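Long-range contacts in ribonucleoside-diphosphate reductase subunit beta (Clostridium botulinum, PDB 6ZJK), which binds two iron ions and, as the small subunit of a ribonucleotide reductase, probably generates the radical with which ribonucleotides are reduced to deoxyribonucleotides: residues A[79-84]-A[222-227]; A[128-133]-A[243-248]; A[39-44]-A[250-255]; A[23-28]-A[117-122]. All coordinates share one frame; numbering follows the deposited sequence.

Interaction 1: residues A[79-84]-A[222-227]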
loop_
_atom_site.group_PDB
_atom_site.type_symbol
_atom_site.label_atom_id
_atom_site.label_comp_id
_atom_site.label_asym_id
_atom_site.label_seq_id
_atom_site.Cartn_x
_atom_site.Cartn_y
_atom_site.Cartn_z
ATOM N N ASN A 79 2.445 19.549 -21.890
ATOM C CA ASN A 79 2.160 20.189 -23.167
ATOM C C ASN A 79 3.438 20.531 -23.919
ATOM O O ASN A 79 3.485 20.398 -25.145
ATOM C CB ASN A 79 1.314 21.440 -22.947
ATOM C CG ASN A 79 -0.163 21.128 -22.766
ATOM O OD1 ASN A 79 -0.569 19.963 -22.668
ATOM N ND2 ASN A 79 -0.977 22.174 -22.707
ATOM N N GLU A 80 4.492 20.950 -23.206
ATOM C CA GLU A 80 5.742 21.292 -23.885
ATOM C C GLU A 80 6.472 20.046 -24.370
ATOM O O GLU A 80 7.078 20.059 -25.449
ATOM C CB GLU A 80 6.654 22.111 -22.961
ATOM C CG GLU A 80 6.216 23.555 -22.756
ATOM C CD GLU A 80 6.009 24.287 -24.075
ATOM O OE1 GLU A 80 6.971 24.355 -24.877
ATOM O OE2 GLU A 80 4.887 24.784 -24.317
ATOM N N ASP A 81 6.390 18.949 -23.613
ATOM C CA ASP A 81 7.044 17.713 -24.027
ATOM C C ASP A 81 6.362 17.075 -25.240
ATOM O O ASP A 81 7.031 16.404 -26.038
ATOM C CB ASP A 81 7.068 16.710 -22.872
ATOM C CG ASP A 81 7.922 17.193 -21.680
ATOM O OD1 ASP A 81 8.116 18.425 -21.522
ATOM O OD2 ASP A 81 8.454 16.328 -20.941
ATOM N N ILE A 82 5.053 17.286 -25.415
ATOM C CA ILE A 82 4.382 16.768 -26.610
ATOM C C ILE A 82 5.009 17.353 -27.870
ATOM O O ILE A 82 5.284 16.635 -28.838
ATOM C CB ILE A 82 2.876 17.069 -26.541
ATOM C CG1 ILE A 82 2.245 16.364 -25.325
ATOM C CG2 ILE A 82 2.217 16.632 -27.817
ATOM C CD1 ILE A 82 0.782 16.693 -25.105
ATOM N N LYS A 83 5.304 18.652 -27.850
ATOM C CA LYS A 83 5.852 19.217 -29.080
ATOM C C LYS A 83 7.305 18.794 -29.282
ATOM O O LYS A 83 7.722 18.499 -30.407
ATOM C CB LYS A 83 5.772 20.744 -29.026
ATOM C CG LYS A 83 4.540 21.339 -28.321
ATOM C CD LYS A 83 4.152 22.668 -28.979
ATOM C CE LYS A 83 3.747 23.746 -27.975
ATOM N NZ LYS A 83 3.083 24.933 -28.581
ATOM N N GLN A 84 8.080 18.540 -28.226
ATOM C CA GLN A 84 9.511 18.272 -28.364
ATOM C C GLN A 84 9.829 16.810 -28.662
ATOM O O GLN A 84 10.895 16.522 -29.223
ATOM C CB GLN A 84 10.231 18.683 -27.084
ATOM C CG GLN A 84 9.936 20.103 -26.688
ATOM C CD GLN A 84 10.744 20.554 -25.502
ATOM O OE1 GLN A 84 10.541 20.084 -24.377
ATOM N NE2 GLN A 84 11.654 21.493 -25.737
ATOM N N GLY A 222 17.093 21.714 -22.298
ATOM C CA GLY A 222 15.829 22.213 -22.805
ATOM C C GLY A 222 14.916 21.177 -23.439
ATOM O O GLY A 222 13.920 21.558 -24.066
ATOM N N LYS A 223 15.224 19.889 -23.309
ATOM C CA LYS A 223 14.460 18.810 -23.924
ATOM C C LYS A 223 13.723 18.020 -22.841
ATOM O O LYS A 223 14.326 17.622 -21.838
ATOM C CB LYS A 223 15.393 17.902 -24.741
ATOM C CG LYS A 223 16.090 18.612 -25.934
ATOM C CD LYS A 223 17.291 17.819 -26.525
ATOM C CE LYS A 223 17.935 18.551 -27.719
ATOM N NZ LYS A 223 19.289 18.038 -28.129
ATOM N N MET A 224 12.418 17.791 -23.050
ATOM C CA MET A 224 11.581 16.996 -22.140
ATOM C C MET A 224 11.618 17.531 -20.711
ATOM O O MET A 224 11.860 16.787 -19.763
ATOM C CB MET A 224 11.979 15.513 -22.154
ATOM C CG MET A 224 12.042 14.917 -23.560
ATOM S SD MET A 224 10.507 15.021 -24.532
ATOM C CE MET A 224 9.440 13.857 -23.652
ATOM N N THR A 225 11.358 18.834 -20.555
ATOM C CA THR A 225 11.512 19.460 -19.242
ATOM C C THR A 225 10.436 19.004 -18.258
ATOM O O THR A 225 10.716 18.827 -17.071
ATOM C CB THR A 225 11.469 20.980 -19.378
ATOM O OG1 THR A 225 10.448 21.322 -20.306
ATOM C CG2 THR A 225 12.788 21.492 -19.942
ATOM N N ALA A 226 9.198 18.813 -18.722
ATOM C CA ALA A 226 8.150 18.439 -17.773
ATOM C C ALA A 226 8.244 16.973 -17.379
ATOM O O ALA A 226 7.830 16.606 -16.275
ATOM C CB ALA A 226 6.767 18.742 -18.345
ATOM N N THR A 227 8.781 16.125 -18.258
ATOM C CA THR A 227 9.145 14.774 -17.850
ATOM C C THR A 227 10.165 14.820 -16.709
ATOM O O THR A 227 10.107 14.013 -15.773
ATOM C CB THR A 227 9.657 14.018 -19.084
ATOM O OG1 THR A 227 8.553 13.794 -19.987
ATOM C CG2 THR A 227 10.276 12.687 -18.732
#
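D81 and M224 come closest in the backbone, CA to CA 5.0 Å, where helix 79-84 lies against the tight link between helices 190-220 and 225-255: G222, at positive phi, ends the first in a Schellman motif, and M224 is the N-cap residue of the second. The D81 carboxylate straddles the opening turn of helix 225-255. Its OD1 takes the amide A226 N at 3.0 Å from the syn side. OD2 is gripped twice, by T227 N at 2.7 Å, again syn but tilted from the carboxylate plane, and by T227 OG1, also at 2.7 Å and nearly in line with the C-O bond. Q84 works one turn on with both ends of its amide. NE2 gives a bond of 2.8 Å to G222 O, while OE1 receives M224 N at 3.2 Å from well above its carbonyl plane. M224, bent at chi2 and chi3, doubles back so that its CE rests on D81 CB, 3.8 Å away. An aspartate suits a helix start, whose first amides lack carbonyl partners within the helix. The negative carboxylate would be stabilised by these N-H groups and by the helix dipole, which probably favours its ionised form.

Interaction 2: residues A[128-133]-A[243-248]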
loop_
_atom_site.group_PDB
_atom_site.type_symbol
_atom_site.label_atom_id
_atom_site.label_comp_id
_atom_site.label_asym_id
_atom_site.label_seq_id
_atom_site.Cartn_x
_atom_site.Cartn_y
_atom_site.Cartn_z
ATOM N N SER A 128 3.552 -0.179 8.567
ATOM C CA SER A 128 2.828 0.965 8.030
ATOM C C SER A 128 3.669 1.715 7.010
ATOM O O SER A 128 3.181 2.082 5.939
ATOM C CB SER A 128 2.405 1.903 9.145
ATOM O OG SER A 128 1.456 1.255 9.962
ATOM N N LEU A 129 4.924 1.962 7.297
ATOM C CA LEU A 129 5.751 2.719 6.380
ATOM C C LEU A 129 6.017 1.979 5.094
ATOM O O LEU A 129 6.051 2.544 4.085
ATOM C CB LEU A 129 7.032 3.206 7.030
ATOM C CG LEU A 129 7.043 4.093 8.272
ATOM C CD1 LEU A 129 8.388 4.185 8.927
ATOM C CD2 LEU A 129 6.483 5.448 8.079
ATOM N N LEU A 130 6.221 0.694 5.167
ATOM C CA LEU A 130 6.432 -0.060 3.934
ATOM C C LEU A 130 5.178 -0.085 3.066
ATOM O O LEU A 130 5.288 -0.116 1.829
ATOM C CB LEU A 130 6.889 -1.490 4.245
ATOM C CG LEU A 130 8.283 -1.668 4.869
ATOM C CD1 LEU A 130 8.411 -3.072 5.419
ATOM C CD2 LEU A 130 9.379 -1.422 3.843
ATOM N N ASN A 131 3.990 -0.091 3.685
ATOM C CA ASN A 131 2.741 -0.018 2.922
ATOM C C ASN A 131 2.602 1.337 2.235
ATOM O O ASN A 131 2.120 1.419 1.102
ATOM C CB ASN A 131 1.530 -0.235 3.841
ATOM C CG ASN A 131 1.349 -1.674 4.268
ATOM O OD1 ASN A 131 1.830 -2.598 3.622
ATOM N ND2 ASN A 131 0.603 -1.873 5.349
ATOM N N ILE A 132 3.035 2.392 2.872
ATOM C CA ILE A 132 2.992 3.666 2.235
ATOM C C ILE A 132 3.990 3.660 1.065
ATOM O O ILE A 132 3.755 4.218 0.053
ATOM C CB ILE A 132 3.358 4.773 3.181
ATOM C CG1 ILE A 132 2.394 4.831 4.358
ATOM C CG2 ILE A 132 3.345 6.094 2.501
ATOM C CD1 ILE A 132 2.734 5.874 5.388
ATOM N N GLN A 133 5.112 2.993 1.251
ATOM C CA GLN A 133 6.107 2.913 0.229
ATOM C C GLN A 133 5.506 2.212 -0.955
ATOM O O GLN A 133 5.632 2.686 -2.009
ATOM C CB GLN A 133 7.358 2.184 0.689
ATOM C CG GLN A 133 8.493 2.167 -0.291
ATOM C CD GLN A 133 9.734 1.436 0.170
ATOM O OE1 GLN A 133 9.908 1.077 1.313
ATOM N NE2 GLN A 133 10.618 1.221 -0.759
ATOM N N VAL A 243 16.307 6.306 3.256
ATOM C CA VAL A 243 16.442 6.431 4.667
ATOM C C VAL A 243 15.655 5.399 5.428
ATOM O O VAL A 243 16.070 4.965 6.432
ATOM C CB VAL A 243 16.075 7.779 5.159
ATOM C CG1 VAL A 243 16.361 7.833 6.619
ATOM C CG2 VAL A 243 16.896 8.813 4.466
ATOM N N LEU A 244 14.513 5.002 4.922
ATOM C CA LEU A 244 13.745 3.931 5.560
ATOM C C LEU A 244 14.552 2.640 5.611
ATOM O O LEU A 244 14.727 2.045 6.683
ATOM C CB LEU A 244 12.409 3.717 4.835
ATOM C CG LEU A 244 11.469 2.576 5.266
ATOM C CD1 LEU A 244 11.130 2.686 6.743
ATOM C CD2 LEU A 244 10.195 2.592 4.457
ATOM N N PHE A 245 15.089 2.225 4.475
ATOM C CA PHE A 245 15.894 1.016 4.426
ATOM C C PHE A 245 17.217 1.149 5.215
ATOM O O PHE A 245 17.651 0.246 5.790
ATOM C CB PHE A 245 16.066 0.465 3.010
ATOM C CG PHE A 245 14.942 -0.443 2.585
ATOM C CD1 PHE A 245 13.751 0.051 2.267
ATOM C CD2 PHE A 245 15.084 -1.784 2.578
ATOM C CE1 PHE A 245 12.729 -0.757 1.930
ATOM C CE2 PHE A 245 14.052 -2.603 2.241
ATOM C CZ PHE A 245 12.881 -2.084 1.914
ATOM N N GLN A 246 17.808 2.308 5.239
ATOM C CA GLN A 246 18.990 2.529 6.079
ATOM C C GLN A 246 18.687 2.210 7.548
ATOM O O GLN A 246 19.465 1.528 8.230
ATOM C CB GLN A 246 19.471 3.980 5.915
ATOM C CG GLN A 246 20.234 4.245 4.593
ATOM C CD GLN A 246 20.533 5.731 4.318
ATOM O OE1 GLN A 246 20.208 6.606 5.134
ATOM N NE2 GLN A 246 21.185 6.013 3.163
ATOM N N ASN A 247 17.552 2.698 8.046
ATOM C CA ASN A 247 17.171 2.463 9.435
ATOM C C ASN A 247 16.730 1.028 9.685
ATOM O O ASN A 247 17.045 0.454 10.736
ATOM C CB ASN A 247 16.073 3.432 9.827
ATOM C CG ASN A 247 16.633 4.751 10.235
ATOM O OD1 ASN A 247 16.941 4.941 11.401
ATOM N ND2 ASN A 247 16.754 5.674 9.308
ATOM N N ILE A 248 16.015 0.420 8.740
ATOM C CA ILE A 248 15.638 -0.978 8.915
ATOM C C ILE A 248 16.885 -1.845 9.050
ATOM O O ILE A 248 16.961 -2.709 9.931
ATOM C CB ILE A 248 14.730 -1.456 7.758
ATOM C CG1 ILE A 248 13.341 -0.799 7.824
ATOM C CG2 ILE A 248 14.548 -2.955 7.823
ATOM C CD1 ILE A 248 12.386 -1.225 6.636
#
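Apolar contacts come first: L129, L130, L244, F245 and I248 meet between helices 124-151 and 225-255, where the axes of the short segments run roughly antiparallel (150°) and pass 11.6 Å apart. L129 and L244 touch methyl to methyl, CD1 to CD1 at 3.8 Å. L244 has CG anti to the backbone N (chi1 176°), which sends its fork at the opposite helix and lets CD2 pack beside L129 CB. L130 uses a single branch: its CD2 lies 3.9 Å from F245 CE1 and also meets I248 CD1. Branched aliphatic chains suit this spacing because they reach across it without needing polar partners. The remaining contact sets a polar atom against a ring. Q133, stretched out from the helix, places OE1 at the edge of the F245 ring, 3.4 Å from CE1, with amide and ring planes 87° apart. This oxygen is buried and has no hydrogen-bond partner in the model; the weakly positive ring edge may offset this in part. The Q133 side chain comes within about 4 Å of an iron at its nearest atom and touches the ligand E204. Helix 190-220 adjoins F245, helix 90-118 packs on L130 and Q133, and these four helices carry the iron ligands.

Interaction 3: residues A[39-44]-A[250-255]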
loop_
_atom_site.group_PDB
_atom_site.type_symbol
_atom_site.label_atom_id
_atom_site.label_comp_id
_atom_site.label_asym_id
_atom_site.label_seq_id
_atom_site.Cartn_x
_atom_site.Cartn_y
_atom_site.Cartn_z
ATOM N N SER A 39 10.390 -6.247 18.692
ATOM C CA SER A 39 11.563 -6.299 17.821
ATOM C C SER A 39 11.117 -6.200 16.365
ATOM O O SER A 39 9.926 -6.275 16.052
ATOM C CB SER A 39 12.375 -7.577 18.048
ATOM O OG SER A 39 11.552 -8.712 17.839
ATOM N N MET A 40 12.091 -6.071 15.468
ATOM C CA MET A 40 11.885 -5.941 14.024
ATOM C C MET A 40 11.353 -7.195 13.389
ATOM O O MET A 40 10.492 -7.161 12.603
ATOM C CB MET A 40 13.143 -5.471 13.304
ATOM C CG MET A 40 12.943 -4.942 11.899
ATOM S SD MET A 40 12.084 -3.427 11.730
ATOM C CE MET A 40 13.221 -2.281 12.390
ATOM N N ILE A 41 11.939 -8.296 13.733
ATOM C CA ILE A 41 11.488 -9.574 13.304
ATOM C C ILE A 41 11.392 -10.469 14.527
ATOM O O ILE A 41 11.953 -10.184 15.537
ATOM C CB ILE A 41 12.370 -10.205 12.222
ATOM C CG1 ILE A 41 13.800 -10.312 12.668
ATOM C CG2 ILE A 41 12.285 -9.414 10.944
ATOM C CD1 ILE A 41 14.577 -11.331 11.908
ATOM N N ASN A 42 10.679 -11.556 14.400
ATOM C CA ASN A 42 10.458 -12.525 15.443
ATOM C C ASN A 42 9.833 -11.976 16.744
ATOM O O ASN A 42 9.918 -12.588 17.719
ATOM C CB ASN A 42 11.718 -13.350 15.760
ATOM C CG ASN A 42 12.219 -14.196 14.604
ATOM O OD1 ASN A 42 11.498 -14.917 13.991
ATOM N ND2 ASN A 42 13.481 -14.116 14.360
ATOM N N GLY A 43 9.159 -10.858 16.724
ATOM C CA GLY A 43 8.583 -10.313 17.935
ATOM C C GLY A 43 7.150 -10.786 18.174
ATOM O O GLY A 43 6.449 -11.187 17.244
ATOM N N ASN A 44 6.727 -10.737 19.438
ATOM C CA ASN A 44 5.380 -11.165 19.837
ATOM C C ASN A 44 4.438 -9.971 19.712
ATOM O O ASN A 44 4.099 -9.305 20.693
ATOM C CB ASN A 44 5.394 -11.709 21.269
ATOM C CG ASN A 44 4.051 -12.305 21.698
ATOM O OD1 ASN A 44 3.273 -12.769 20.870
ATOM N ND2 ASN A 44 3.777 -12.280 22.999
ATOM N N LYS A 250 19.889 -0.919 10.086
ATOM C CA LYS A 250 20.586 -0.578 11.320
ATOM C C LYS A 250 19.970 -1.301 12.523
ATOM O O LYS A 250 20.693 -1.764 13.416
ATOM C CB LYS A 250 20.533 0.942 11.528
ATOM C CG LYS A 250 21.110 1.439 12.860
ATOM C CD LYS A 250 21.191 2.975 12.912
ATOM C CE LYS A 250 21.564 3.488 14.337
ATOM N NZ LYS A 250 20.798 4.710 14.893
ATOM N N GLU A 251 18.637 -1.356 12.574
ATOM C CA GLU A 251 17.983 -2.036 13.691
ATOM C C GLU A 251 18.141 -3.549 13.586
ATOM O O GLU A 251 18.366 -4.222 14.598
ATOM C CB GLU A 251 16.501 -1.658 13.772
ATOM C CG GLU A 251 16.165 -0.159 13.866
ATOM C CD GLU A 251 16.703 0.537 15.120
ATOM O OE1 GLU A 251 17.283 -0.137 16.001
ATOM O OE2 GLU A 251 16.543 1.776 15.220
ATOM N N LEU A 252 18.079 -4.103 12.371
ATOM C CA LEU A 252 18.265 -5.544 12.209
ATOM C C LEU A 252 19.645 -5.987 12.671
ATOM O O LEU A 252 19.792 -7.078 13.234
ATOM C CB LEU A 252 18.055 -5.958 10.755
ATOM C CG LEU A 252 16.605 -6.014 10.256
ATOM C CD1 LEU A 252 16.566 -6.228 8.738
ATOM C CD2 LEU A 252 15.826 -7.105 10.978
ATOM N N LYS A 253 20.680 -5.181 12.386
ATOM C CA LYS A 253 22.047 -5.428 12.829
ATOM C C LYS A 253 22.134 -5.461 14.351
ATOM O O LYS A 253 22.845 -6.298 14.917
ATOM C CB LYS A 253 23.005 -4.368 12.288
ATOM C CG LYS A 253 24.450 -4.683 12.659
ATOM C CD LYS A 253 25.483 -3.936 11.824
ATOM C CE LYS A 253 26.765 -3.714 12.643
ATOM N NZ LYS A 253 27.668 -4.897 12.632
ATOM N N ASN A 254 21.511 -4.459 14.970
ATOM C CA ASN A 254 21.604 -4.334 16.423
ATOM C C ASN A 254 20.919 -5.497 17.142
ATOM O O ASN A 254 21.436 -5.991 18.153
ATOM C CB ASN A 254 21.000 -3.005 16.878
ATOM C CG ASN A 254 21.049 -2.838 18.391
ATOM O OD1 ASN A 254 20.045 -2.532 19.038
ATOM N ND2 ASN A 254 22.222 -3.050 18.958
ATOM N N GLU A 255 19.786 -5.981 16.612
ATOM C CA GLU A 255 18.970 -6.995 17.274
ATOM C C GLU A 255 19.294 -8.429 16.838
ATOM O O GLU A 255 18.705 -9.373 17.383
ATOM C CB GLU A 255 17.478 -6.718 17.028
ATOM C CG GLU A 255 16.956 -5.354 17.540
ATOM C CD GLU A 255 15.543 -5.023 17.008
ATOM O OE1 GLU A 255 14.970 -5.845 16.261
ATOM O OE2 GLU A 255 14.997 -3.937 17.328
HETATM O O HOH W 1 14.753 -8.128 15.209
#
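M40 and E255 hold the N-terminal loop to the last turns of helix 225-255. The CG of M40 is anti to the backbone N (chi1 -164°), heading for the helix, and the chain then bends at chi2 and chi3 and hooks CE onto E251 CB at 3.6 Å. Along the way M40 CG passes 3.7 Å from L252 CD2, the two side chains crossing at about a right angle. A flexible thioether suits such a curved path. L252 CD2 is also met by I41 CG1. E251 turns its own end elsewhere, bonding W58 through OE2. E255 instead extends beyond CG to place OE1 against the loop backbone, where M40 N donates at 3.0 Å in a nearly straight bond (171°) to the syn lone pair. The same oxygen accepts from a water at 2.5 Å, a short distance whose exact value is doubtful, and that water takes the N-H of I41, its oxygen 3.2 Å from I41 N. Within the loop, S39 OG bonds I41 O at 2.8 Å. E255 OE1 thus satisfies two successive peptide N-H groups, that of M40 directly and that of I41 through water, which would fix the local course of a loop without regular structure.

Interaction 4: residues A[23-28]-A[117-122]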
loop_
_atom_site.group_PDB
_atom_site.type_symbol
_atom_site.label_atom_id
_atom_site.label_comp_id
_atom_site.label_asym_id
_atom_site.label_seq_id
_atom_site.Cartn_x
_atom_site.Cartn_y
_atom_site.Cartn_z
ATOM N N MET A 23 12.415 -18.593 8.401
ATOM C CA MET A 23 11.395 -17.659 8.868
ATOM C C MET A 23 9.944 -18.091 8.786
ATOM O O MET A 23 9.568 -18.900 8.003
ATOM C CB MET A 23 11.627 -16.280 8.262
ATOM C CG MET A 23 12.985 -15.693 8.591
ATOM S SD MET A 23 13.571 -14.288 7.654
ATOM C CE MET A 23 12.675 -12.971 8.362
ATOM N N LEU A 24 9.128 -17.463 9.600
ATOM C CA LEU A 24 7.726 -17.794 9.601
ATOM C C LEU A 24 6.856 -16.562 9.557
ATOM O O LEU A 24 7.000 -15.676 10.368
ATOM C CB LEU A 24 7.429 -18.555 10.886
ATOM C CG LEU A 24 8.172 -19.870 11.210
ATOM C CD1 LEU A 24 7.355 -20.714 12.184
ATOM C CD2 LEU A 24 8.570 -20.709 10.008
ATOM N N LYS A 25 5.881 -16.636 8.676
ATOM C CA LYS A 25 4.893 -15.644 8.371
ATOM C C LYS A 25 4.082 -15.250 9.576
ATOM O O LYS A 25 3.759 -16.031 10.418
ATOM C CB LYS A 25 4.009 -16.044 7.186
ATOM C CG LYS A 25 3.391 -14.882 6.482
ATOM C CD LYS A 25 2.675 -15.267 5.215
ATOM C CE LYS A 25 1.700 -16.397 5.421
ATOM N NZ LYS A 25 1.077 -16.782 4.140
ATOM N N LYS A 26 3.859 -14.000 9.826
ATOM C CA LYS A 26 3.016 -13.631 10.884
ATOM C C LYS A 26 1.529 -13.949 10.692
ATOM O O LYS A 26 1.061 -14.136 9.590
ATOM C CB LYS A 26 3.319 -12.174 11.210
ATOM C CG LYS A 26 2.991 -11.108 10.216
ATOM C CD LYS A 26 3.486 -9.765 10.708
ATOM C CE LYS A 26 3.899 -8.850 9.581
ATOM N NZ LYS A 26 3.135 -7.604 9.467
ATOM N N MET A 27 0.774 -14.032 11.789
ATOM C CA MET A 27 -0.672 -14.174 11.715
ATOM C C MET A 27 -1.335 -12.872 11.277
ATOM O O MET A 27 -0.725 -11.799 11.243
ATOM C CB MET A 27 -1.257 -14.604 13.061
ATOM C CG MET A 27 -0.854 -15.977 13.509
ATOM S SD MET A 27 -1.538 -16.356 15.124
ATOM C CE MET A 27 -0.115 -15.969 16.134
ATOM N N ILE A 28 -2.610 -12.993 10.908
ATOM C CA ILE A 28 -3.413 -11.816 10.599
ATOM C C ILE A 28 -3.651 -11.003 11.872
ATOM O O ILE A 28 -3.408 -9.793 11.912
ATOM C CB ILE A 28 -4.743 -12.244 9.953
ATOM C CG1 ILE A 28 -4.516 -12.862 8.571
ATOM C CG2 ILE A 28 -5.663 -11.053 9.829
ATOM C CD1 ILE A 28 -3.847 -11.941 7.568
ATOM N N ILE A 117 8.105 -8.626 2.031
ATOM C CA ILE A 117 9.046 -8.353 3.012
ATOM C C ILE A 117 8.248 -7.950 4.209
ATOM O O ILE A 117 8.446 -8.457 5.261
ATOM C CB ILE A 117 9.948 -7.248 2.547
ATOM C CG1 ILE A 117 11.047 -7.852 1.718
ATOM C CG2 ILE A 117 10.527 -6.505 3.708
ATOM C CD1 ILE A 117 11.867 -6.838 1.013
ATOM N N SER A 118 7.339 -7.029 4.003
ATOM C CA SER A 118 6.500 -6.521 5.054
ATOM C C SER A 118 5.751 -7.510 5.898
ATOM O O SER A 118 5.565 -7.302 7.025
ATOM C CB SER A 118 5.530 -5.560 4.465
ATOM O OG SER A 118 4.846 -4.908 5.447
ATOM N N ARG A 119 5.418 -8.662 5.384
ATOM C CA ARG A 119 4.730 -9.647 6.119
ATOM C C ARG A 119 5.542 -10.476 7.097
ATOM O O ARG A 119 5.013 -11.303 7.759
ATOM C CB ARG A 119 3.904 -10.472 5.141
ATOM C CG ARG A 119 4.439 -11.776 4.637
ATOM C CD ARG A 119 3.423 -12.475 3.719
ATOM N NE ARG A 119 4.131 -13.234 2.690
ATOM C CZ ARG A 119 3.743 -14.376 2.133
ATOM N NH1 ARG A 119 2.630 -14.983 2.475
ATOM N NH2 ARG A 119 4.506 -14.931 1.220
ATOM N N TYR A 120 6.820 -10.185 7.165
ATOM C CA TYR A 120 7.707 -10.851 8.089
ATOM C C TYR A 120 8.164 -9.850 9.122
ATOM O O TYR A 120 8.758 -10.192 10.049
ATOM C CB TYR A 120 8.894 -11.461 7.399
ATOM C CG TYR A 120 8.546 -12.659 6.607
ATOM C CD1 TYR A 120 8.220 -12.568 5.287
ATOM C CD2 TYR A 120 8.522 -13.871 7.168
ATOM C CE1 TYR A 120 7.894 -13.663 4.559
ATOM C CE2 TYR A 120 8.186 -14.960 6.439
ATOM C CZ TYR A 120 7.881 -14.829 5.136
ATOM O OH TYR A 120 7.557 -15.915 4.423
ATOM N N ILE A 121 7.858 -8.597 8.929
ATOM C CA ILE A 121 8.224 -7.569 9.845
ATOM C C ILE A 121 7.263 -7.496 11.058
ATOM O O ILE A 121 6.115 -7.288 10.896
ATOM C CB ILE A 121 8.225 -6.229 9.145
ATOM C CG1 ILE A 121 9.328 -6.183 8.099
ATOM C CG2 ILE A 121 8.393 -5.131 10.135
ATOM C CD1 ILE A 121 10.728 -6.080 8.613
ATOM N N THR A 122 7.785 -7.633 12.267
ATOM C CA THR A 122 6.963 -7.626 13.464
ATOM C C THR A 122 6.790 -6.353 14.220
ATOM O O THR A 122 6.347 -6.372 15.287
ATOM C CB THR A 122 7.339 -8.720 14.443
ATOM O OG1 THR A 122 8.702 -8.617 14.768
ATOM C CG2 THR A 122 7.131 -10.012 13.849
#
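The type I beta turn from S118 to I121, which follows helix 90-118 in the ferritin-like helical fold of the small subunit, receives M23, K25 and K26 of the N-terminal arm on its R119 and Y120. The turn is closed by I121 N bonding S118 O at 3.2 Å. Y120 sets its ring against the arm backbone, with CE2 3.6 Å from K25 N. M23 adds its CB at 4.1 Å from Y120 CD2 and curls CE back toward Y120 CB, while F184 meets the ring edge-to-face. A broad aromatic suits this place, since it can support an irregular backbone and a methionine at once. The side chain of K25 lies obliquely across that of R119, but their closest atoms clash in the model and the detail there is doubtful. Both reach the subunit interface; K25 NZ has a weak bond to N185 of the second subunit. With CG between the backbone N and the carbonyl carbon (chi1 67°), the chain of K26 leans over the turn, and NZ goes on to a salt bridge with E112 of the second subunit. A long, flexible chain suits that span, its methylenes lying on the turn's carbonyls: CG sits 3.2 Å from R119 O, and CE only 3.0 Å from I121 O.

Overall arrangement
Helix 225-255 joins three of the contacts: interaction 1 at its start, interaction 2 further along and interaction 3 at its far end, the centres of 1 and 3 being 46 Å apart on opposite sides of the chain's centre. Between interactions 1 and 2 the same helix supplies the iron ligands E238 and H241. Interactions 2, 3 and 4 cluster, their centres 12 to 15 Å apart pairwise. L130 packs on S118, and M40 O probably bonds T122 N. Along the chain, interaction 3 encloses 1 and 2, which cross each other; 4 crosses both 1 and 3 but closes before 2 opens. The N-terminal arm is thereby tied to the metal-bearing bundle, beside the second subunit.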